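Local coordinates for protein dihydrodipicolinate synthase (Bacteroides thetaiotaomicron, PDB 4XKY) that probably condenses pyruvate with aspartate semialdehyde through a Schiff base, the dihydrodipicolinate synthase step of the diaminopimelate pathway, at residues P15-D18 / L22-E25; T113-L118 / P148-R153; L54-R59 / I85-N90. All blocks are in the same frame, centred on the assembly; numbering follows the deposited sequence.

Contact 1: P15-D18 / L22-E25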
loop_
_atom_site.group_PDB
_atom_site.type_symbol
_atom_site.label_atom_id
_atom_site.label_comp_id
_atom_site.label_asym_id
_atom_site.label_seq_id
_atom_site.Cartn_x
_atom_site.Cartn_y
_atom_site.Cartn_z
ATOM N N PRO A 15 -17.055 2.651 -27.164
ATOM C CA PRO A 15 -18.439 3.150 -27.089
ATOM C C PRO A 15 -19.409 1.997 -27.041
ATOM O O PRO A 15 -19.229 1.010 -27.760
ATOM C CB PRO A 15 -18.618 3.972 -28.354
ATOM C CG PRO A 15 -17.345 3.893 -29.119
ATOM C CD PRO A 15 -16.450 2.863 -28.484
ATOM N N LEU A 16 -20.387 2.123 -26.153
ATOM C CA LEU A 16 -21.344 1.078 -25.831
ATOM C C LEU A 16 -22.783 1.552 -25.977
ATOM O O LEU A 16 -23.100 2.716 -25.689
ATOM C CB LEU A 16 -21.139 0.681 -24.384
ATOM C CG LEU A 16 -19.750 0.158 -24.060
ATOM C CD1 LEU A 16 -19.727 -0.135 -22.568
ATOM C CD2 LEU A 16 -19.436 -1.091 -24.892
ATOM N N LEU A 17 -23.658 0.662 -26.427
ATOM C CA LEU A 17 -25.113 0.892 -26.324
ATOM C C LEU A 17 -25.668 0.265 -25.062
ATOM O O LEU A 17 -26.719 0.647 -24.575
ATOM C CB LEU A 17 -25.844 0.310 -27.546
ATOM C CG LEU A 17 -25.498 0.955 -28.890
ATOM C CD1 LEU A 17 -26.340 0.345 -30.020
ATOM C CD2 LEU A 17 -25.764 2.460 -28.830
ATOM N N ASP A 18 -24.974 -0.752 -24.569
ATOM C CA ASP A 18 -25.371 -1.448 -23.345
ATOM C C ASP A 18 -24.128 -2.144 -22.811
ATOM O O ASP A 18 -23.080 -2.075 -23.446
ATOM C CB ASP A 18 -26.521 -2.433 -23.604
ATOM C CG ASP A 18 -27.275 -2.828 -22.317
ATOM O OD1 ASP A 18 -27.086 -2.182 -21.276
ATOM O OD2 ASP A 18 -28.054 -3.797 -22.338
ATOM N N LEU A 22 -21.732 -3.143 -28.421
ATOM C CA LEU A 22 -20.866 -2.113 -28.966
ATOM C C LEU A 22 -21.684 -1.068 -29.745
ATOM O O LEU A 22 -22.550 -1.429 -30.528
ATOM C CB LEU A 22 -19.834 -2.756 -29.905
ATOM C CG LEU A 22 -18.689 -1.872 -30.453
ATOM C CD1 LEU A 22 -17.691 -1.495 -29.363
ATOM C CD2 LEU A 22 -17.959 -2.567 -31.603
ATOM N N ASP A 23 -21.386 0.213 -29.527
ATOM C CA ASP A 23 -21.961 1.338 -30.309
ATOM C C ASP A 23 -21.140 1.564 -31.574
ATOM O O ASP A 23 -20.202 2.377 -31.606
ATOM C CB ASP A 23 -21.979 2.620 -29.474
ATOM C CG ASP A 23 -22.436 3.858 -30.270
ATOM O OD1 ASP A 23 -23.091 3.733 -31.329
ATOM O OD2 ASP A 23 -22.113 4.972 -29.836
ATOM N N VAL A 24 -21.487 0.838 -32.622
ATOM C CA VAL A 24 -20.679 0.865 -33.850
ATOM C C VAL A 24 -20.723 2.220 -34.536
ATOM O O VAL A 24 -19.717 2.704 -35.004
ATOM C CB VAL A 24 -21.090 -0.232 -34.836
ATOM C CG1 VAL A 24 -20.254 -0.115 -36.104
ATOM C CG2 VAL A 24 -20.887 -1.608 -34.201
ATOM N N GLU A 25 -21.892 2.834 -34.588
ATOM C CA GLU A 25 -22.021 4.108 -35.251
ATOM C C GLU A 25 -21.241 5.188 -34.531
ATOM O O GLU A 25 -20.607 6.005 -35.170
ATOM C CB GLU A 25 -23.495 4.494 -35.385
ATOM C CG GLU A 25 -24.233 3.512 -36.291
ATOM C CD GLU A 25 -25.249 4.158 -37.207
ATOM O OE1 GLU A 25 -26.444 3.818 -37.079
ATOM O OE2 GLU A 25 -24.854 4.991 -38.059
#
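Pro15 and Asp23 meet across a short antiparallel hairpin that carries a classic beta bulge, Leu17 and Asp18 both facing one residue of the returning strand. In the TIM barrel it lies between strand 7-8 and helix 24-36. One backbone hydrogen bond ties its base: Asp23 N donates to Pro15 O at 2.9 Å, nearly straight at 165°, though the donor stands above the carbonyl plane. Next along, Leu16 and Leu22 form a non-hydrogen-bonded pair whose side chains diverge, yet both reach Leu58 on helix 56-70.

Asp23 points its CB into the opposing segment. Pro15 CB packs against Asp23 CB at 3.8 Å, while Leu17 CD2 approaches the same CB at 3.8 Å, the leucine crossing the aspartate at about a right angle. With CG anti to the backbone N (chi1 174°), the carboxylate of Asp23 lies alongside Pro15 CB and Leu17 CD2. Its OD1 also accepts from Gly26 N, capping the first turn of helix 24-36, and its OD2 accepts from Ser273 N, so both oxygens are spoken for and the helix start is tied to a distant loop.

The CB bond of Leu22 leaves segment 15-18, but the first torsion (chi1 -172°) brings CG back, and Leu22 CD1 closes on the carbonyl oxygen of Pro15, CD1 to O 3.3 Å.

Contact 2: T113-L118 / P148-R153; sequences TGQPEL and PATIQR
Thr150 meets Gln115 where two neighbouring helices, 148-154 and 115-125, start side by side. Taking the later helix in order, Pro148 packs on Ala179 of helix 170-180. Just before it, Ala147 N donates to Gln115 OE1, and Asn145 O accepts from Gln115 NE2, so both ends of that amide are held by backbone of the incoming loop. The bend in the glutamine chain (chi2 -53°) brings the amide round to this position.

Two residues on, Thr150 OG1 donates to Gln115 OE1, adding a second donor to that oxygen; the modelled separation of OG1 and OE1, 2.4 Å, is too short to be taken literally. The methyl of the same threonine faces the other helix more loosely, Thr150 CG2 lying 4.3 Å from Leu118 CB, and the side chain also touches Ile119. Ile151 turns to the other neighbour, packing on Val176 and Met180. At the end of the segment Arg153 reaches back across to helix 115-125, where its NH2 forms a salt bridge with Glu123. Consecutive outer helices joined through an intervening strand, here 133-137, are the repeating pattern of the TIM barrel.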
loop_
_atom_site.group_PDB
_atom_site.type_symbol
_atom_site.label_atom_id
_atom_site.label_comp_id
_atom_site.label_asym_id
_atom_site.label_seq_id
_atom_site.Cartn_x
_atom_site.Cartn_y
_atom_site.Cartn_z
ATOM N N THR A 113 7.275 -10.753 -9.106
ATOM C CA THR A 113 7.985 -10.717 -7.836
ATOM C C THR A 113 9.160 -9.759 -7.983
ATOM O O THR A 113 9.343 -8.857 -7.164
ATOM C CB THR A 113 8.487 -12.107 -7.398
ATOM N N GLY A 114 9.926 -9.940 -9.053
ATOM C CA GLY A 114 11.164 -9.198 -9.259
ATOM C C GLY A 114 11.460 -8.916 -10.718
ATOM O O GLY A 114 10.686 -9.273 -11.609
ATOM N N GLN A 115 12.598 -8.274 -10.955
ATOM C CA GLN A 115 13.036 -7.947 -12.310
ATOM C C GLN A 115 13.333 -9.199 -13.143
ATOM O O GLN A 115 12.878 -9.282 -14.274
ATOM C CB GLN A 115 14.240 -6.992 -12.292
ATOM C CG GLN A 115 13.948 -5.653 -11.631
ATOM C CD GLN A 115 12.720 -4.967 -12.204
ATOM O OE1 GLN A 115 12.656 -4.679 -13.396
ATOM N NE2 GLN A 115 11.737 -4.705 -11.359
ATOM N N PRO A 116 14.063 -10.185 -12.584
ATOM C CA PRO A 116 14.333 -11.385 -13.383
ATOM C C PRO A 116 13.061 -12.057 -13.919
ATOM O O PRO A 116 13.051 -12.516 -15.063
ATOM C CB PRO A 116 15.087 -12.296 -12.404
ATOM C CG PRO A 116 15.707 -11.353 -11.422
ATOM C CD PRO A 116 14.658 -10.294 -11.239
ATOM N N GLU A 117 11.995 -12.073 -13.123
ATOM C CA GLU A 117 10.724 -12.655 -13.566
ATOM C C GLU A 117 10.001 -11.836 -14.639
ATOM O O GLU A 117 9.314 -12.409 -15.484
ATOM C CB GLU A 117 9.766 -12.866 -12.398
ATOM C CG GLU A 117 10.265 -13.824 -11.337
ATOM C CD GLU A 117 10.812 -13.084 -10.138
ATOM O OE1 GLU A 117 10.053 -12.926 -9.159
ATOM O OE2 GLU A 117 11.979 -12.628 -10.195
ATOM N N LEU A 118 10.109 -10.509 -14.588
ATOM C CA LEU A 118 9.564 -9.686 -15.666
ATOM C C LEU A 118 10.242 -9.992 -16.994
ATOM O O LEU A 118 9.594 -10.024 -18.048
ATOM C CB LEU A 118 9.731 -8.201 -15.366
ATOM C CG LEU A 118 8.692 -7.547 -14.465
ATOM C CD1 LEU A 118 8.984 -6.058 -14.376
ATOM C CD2 LEU A 118 7.292 -7.772 -15.005
ATOM N N PRO A 148 14.629 0.433 -14.999
ATOM C CA PRO A 148 15.250 0.928 -16.223
ATOM C C PRO A 148 16.068 -0.117 -16.960
ATOM O O PRO A 148 15.878 -0.289 -18.160
ATOM C CB PRO A 148 16.133 2.056 -15.715
ATOM C CG PRO A 148 15.325 2.636 -14.612
ATOM C CD PRO A 148 14.714 1.438 -13.923
ATOM N N ALA A 149 16.950 -0.817 -16.245
ATOM C CA ALA A 149 17.809 -1.818 -16.872
ATOM C C ALA A 149 16.967 -2.944 -17.491
ATOM O O ALA A 149 17.325 -3.469 -18.531
ATOM C CB ALA A 149 18.820 -2.375 -15.873
ATOM N N THR A 150 15.854 -3.294 -16.846
ATOM C CA THR A 150 14.929 -4.311 -17.354
ATOM C C THR A 150 14.369 -3.893 -18.713
ATOM O O THR A 150 14.290 -4.704 -19.628
ATOM C CB THR A 150 13.749 -4.565 -16.381
ATOM O OG1 THR A 150 14.233 -5.088 -15.140
ATOM C CG2 THR A 150 12.776 -5.577 -16.945
ATOM N N ILE A 151 13.977 -2.628 -18.836
ATOM C CA ILE A 151 13.477 -2.116 -20.101
ATOM C C ILE A 151 14.562 -2.137 -21.164
ATOM O O ILE A 151 14.292 -2.529 -22.296
ATOM C CB ILE A 151 12.862 -0.714 -19.950
ATOM C CG1 ILE A 151 11.477 -0.846 -19.326
ATOM C CG2 ILE A 151 12.689 -0.026 -21.290
ATOM C CD1 ILE A 151 10.952 0.444 -18.740
ATOM N N GLN A 152 15.777 -1.718 -20.812
ATOM C CA GLN A 152 16.926 -1.826 -21.729
ATOM C C GLN A 152 17.036 -3.227 -22.265
ATOM O O GLN A 152 17.167 -3.443 -23.468
ATOM C CB GLN A 152 18.246 -1.549 -21.019
ATOM C CG GLN A 152 18.921 -0.233 -21.334
ATOM C CD GLN A 152 20.179 -0.053 -20.502
ATOM O OE1 GLN A 152 20.372 0.975 -19.845
ATOM N NE2 GLN A 152 21.040 -1.068 -20.511
ATOM N N ARG A 153 17.001 -4.173 -21.334
ATOM C CA ARG A 153 17.200 -5.577 -21.634
ATOM C C ARG A 153 16.113 -6.179 -22.539
ATOM O O ARG A 153 16.434 -6.938 -23.452
ATOM C CB ARG A 153 17.303 -6.362 -20.329
ATOM C CG ARG A 153 17.257 -7.874 -20.472
ATOM C CD ARG A 153 18.528 -8.459 -21.075
ATOM N NE ARG A 153 18.362 -9.900 -21.246
ATOM C CZ ARG A 153 18.357 -10.789 -20.249
ATOM N NH1 ARG A 153 18.526 -10.402 -18.982
ATOM N NH2 ARG A 153 18.182 -12.081 -20.515
#

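Contact 3: L54-R59 / I85-N90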
loop_
_atom_site.group_PDB
_atom_site.type_symbol
_atom_site.label_atom_id
_atom_site.label_comp_id
_atom_site.label_asym_id
_atom_site.label_seq_id
_atom_site.Cartn_x
_atom_site.Cartn_y
_atom_site.Cartn_z
ATOM N N LEU A 54 -15.097 -5.362 -19.684
ATOM C CA LEU A 54 -15.857 -5.840 -20.846
ATOM C C LEU A 54 -15.668 -7.318 -21.060
ATOM O O LEU A 54 -14.638 -7.869 -20.736
ATOM C CB LEU A 54 -15.399 -5.111 -22.104
ATOM C CG LEU A 54 -15.580 -3.594 -22.049
ATOM C CD1 LEU A 54 -15.176 -2.970 -23.361
ATOM C CD2 LEU A 54 -16.990 -3.180 -21.663
ATOM N N SER A 55 -16.687 -7.957 -21.611
ATOM C CA SER A 55 -16.606 -9.358 -21.963
ATOM C C SER A 55 -15.564 -9.578 -23.075
ATOM O O SER A 55 -15.188 -8.657 -23.805
ATOM C CB SER A 55 -17.970 -9.851 -22.440
ATOM O OG SER A 55 -18.223 -9.394 -23.764
ATOM N N TYR A 56 -15.103 -10.813 -23.199
ATOM C CA TYR A 56 -14.182 -11.175 -24.277
ATOM C C TYR A 56 -14.772 -10.893 -25.631
ATOM O O TYR A 56 -14.106 -10.397 -26.508
ATOM C CB TYR A 56 -13.871 -12.667 -24.224
ATOM C CG TYR A 56 -12.519 -12.976 -24.797
ATOM C CD1 TYR A 56 -11.375 -12.549 -24.138
ATOM C CD2 TYR A 56 -12.373 -13.673 -25.990
ATOM C CE1 TYR A 56 -10.119 -12.814 -24.634
ATOM C CE2 TYR A 56 -11.112 -13.945 -26.497
ATOM C CZ TYR A 56 -9.991 -13.505 -25.804
ATOM O OH TYR A 56 -8.715 -13.735 -26.236
ATOM N N LYS A 57 -16.040 -11.227 -25.811
ATOM C CA LYS A 57 -16.715 -10.935 -27.058
ATOM C C LYS A 57 -16.619 -9.458 -27.411
ATOM O O LYS A 57 -16.267 -9.094 -28.541
ATOM C CB LYS A 57 -18.180 -11.365 -26.973
ATOM C CG LYS A 57 -18.980 -11.152 -28.252
ATOM C CD LYS A 57 -20.474 -11.261 -27.967
ATOM C CE LYS A 57 -21.083 -9.913 -27.600
ATOM N NZ LYS A 57 -22.475 -10.068 -27.102
ATOM N N LEU A 58 -16.906 -8.595 -26.445
ATOM C CA LEU A 58 -16.910 -7.164 -26.738
ATOM C C LEU A 58 -15.523 -6.643 -27.046
ATOM O O LEU A 58 -15.355 -5.857 -27.958
ATOM C CB LEU A 58 -17.524 -6.393 -25.592
ATOM C CG LEU A 58 -18.115 -5.024 -25.831
ATOM C CD1 LEU A 58 -18.966 -4.976 -27.069
ATOM C CD2 LEU A 58 -18.956 -4.680 -24.629
ATOM N N ARG A 59 -14.518 -7.121 -26.327
ATOM C CA ARG A 59 -13.144 -6.755 -26.638
ATOM C C ARG A 59 -12.824 -7.169 -28.103
ATOM O O ARG A 59 -12.215 -6.415 -28.842
ATOM C CB ARG A 59 -12.187 -7.393 -25.638
ATOM C CG ARG A 59 -12.361 -6.852 -24.232
ATOM C CD ARG A 59 -11.889 -7.826 -23.172
ATOM N NE ARG A 59 -10.435 -7.828 -23.071
ATOM C CZ ARG A 59 -9.735 -8.722 -22.386
ATOM N NH1 ARG A 59 -10.359 -9.718 -21.749
ATOM N NH2 ARG A 59 -8.409 -8.635 -22.361
ATOM N N ILE A 85 -2.625 -15.709 -20.122
ATOM C CA ILE A 85 -1.724 -15.574 -21.258
ATOM C C ILE A 85 -2.323 -16.211 -22.499
ATOM O O ILE A 85 -2.181 -15.661 -23.575
ATOM C CB ILE A 85 -0.316 -16.113 -20.960
ATOM C CG1 ILE A 85 0.346 -15.174 -19.941
ATOM C CG2 ILE A 85 0.527 -16.193 -22.242
ATOM C CD1 ILE A 85 1.610 -15.729 -19.327
ATOM N N VAL A 86 -3.030 -17.325 -22.348
ATOM C CA VAL A 86 -3.705 -17.918 -23.487
ATOM C C VAL A 86 -4.660 -16.878 -24.108
ATOM O O VAL A 86 -4.643 -16.687 -25.303
ATOM C CB VAL A 86 -4.450 -19.223 -23.119
ATOM C CG1 VAL A 86 -5.438 -19.593 -24.217
ATOM C CG2 VAL A 86 -3.456 -20.349 -22.882
ATOM N N GLU A 87 -5.464 -16.197 -23.292
ATOM C CA GLU A 87 -6.404 -15.197 -23.800
ATOM C C GLU A 87 -5.689 -13.995 -24.426
ATOM O O GLU A 87 -6.098 -13.472 -25.464
ATOM C CB GLU A 87 -7.348 -14.714 -22.679
ATOM C CG GLU A 87 -8.231 -15.794 -22.063
ATOM C CD GLU A 87 -9.081 -16.540 -23.066
ATOM O OE1 GLU A 87 -9.275 -16.017 -24.182
ATOM O OE2 GLU A 87 -9.534 -17.666 -22.749
ATOM N N SER A 88 -4.607 -13.569 -23.790
ATOM C CA SER A 88 -3.804 -12.488 -24.325
ATOM C C SER A 88 -3.243 -12.805 -25.743
ATOM O O SER A 88 -3.362 -11.988 -26.674
ATOM C CB SER A 88 -2.705 -12.129 -23.323
ATOM O OG SER A 88 -1.883 -11.112 -23.841
ATOM N N VAL A 89 -2.665 -13.998 -25.908
ATOM C CA VAL A 89 -2.132 -14.409 -27.196
ATOM C C VAL A 89 -3.272 -14.471 -28.234
ATOM O O VAL A 89 -3.104 -14.030 -29.360
ATOM C CB VAL A 89 -1.373 -15.749 -27.087
ATOM C CG1 VAL A 89 -1.057 -16.308 -28.476
ATOM C CG2 VAL A 89 -0.089 -15.547 -26.269
ATOM N N ASN A 90 -4.441 -14.959 -27.835
ATOM C CA ASN A 90 -5.573 -15.025 -28.746
ATOM C C ASN A 90 -5.983 -13.620 -29.245
ATOM O O ASN A 90 -6.323 -13.454 -30.416
ATOM C CB ASN A 90 -6.740 -15.764 -28.071
ATOM C CG ASN A 90 -7.973 -15.836 -28.952
ATOM O OD1 ASN A 90 -8.012 -16.593 -29.913
ATOM N ND2 ASN A 90 -8.981 -15.034 -28.634
#
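The Tyr56 ring has the carboxylate of Glu87 over one face, Glu87 OE1 standing 3.1 Å from Tyr56 CZ, and has Glu87 O and Asn90 ND2 at its edge, near the ring plane. The carboxylate is turned almost upright against the ring, the planes 78° apart, whereas the Asn90 amide is inclined only 25° to it. An aromatic side chain of a neighbouring subunit also meets this ring.

Tyr56 leaves the first turn of helix 56-70 with CG anti to its backbone N (chi1 -152°), which sends the phenol across to helix 85-97. There the hydroxyl does two jobs. Tyr56 OH donates to the backbone Glu87 O at 2.7 Å, and it accepts from Asn90 ND2, also at 2.7 Å, in a nearly straight bond that lies close to the amide plane. Glu87 OE2 takes its own hydrogen bond from backbone of the neighbouring subunit. Behind the tyrosine, Ser55 is the N-cap, with Leu58 N donating to Ser55 OG at 3.1 Å.

The bond to Glu87 O sets the direction of the O-H, and the Asn90 N-H uses the oxygen as acceptor. With the Glu87 carboxylate oxygen also near, a neutral phenol is probably preferred.

How the contacts relate
Contacts 1 and 3 are neighbours, their centres 18 Å apart, and Leu58 joins them: Leu16 CD2 lies 3.6 Å from Leu58 CD2, so the 15-18/22-25 hairpin rests on the start of the helix whose tyrosine reaches 85-90. Contact 2 stands apart, 39 Å from contact 1 between centres and on the opposite side of the chain's centre; contact 3 comes within about 9 Å of it at the nearest atoms without touching. As for the active site, the side chain of Pro15 is about 9 Å from that of Thr48, a predicted pyruvate site, and the side chain of Leu118 about 11 Å from that of Tyr136, the predicted proton donor/acceptor.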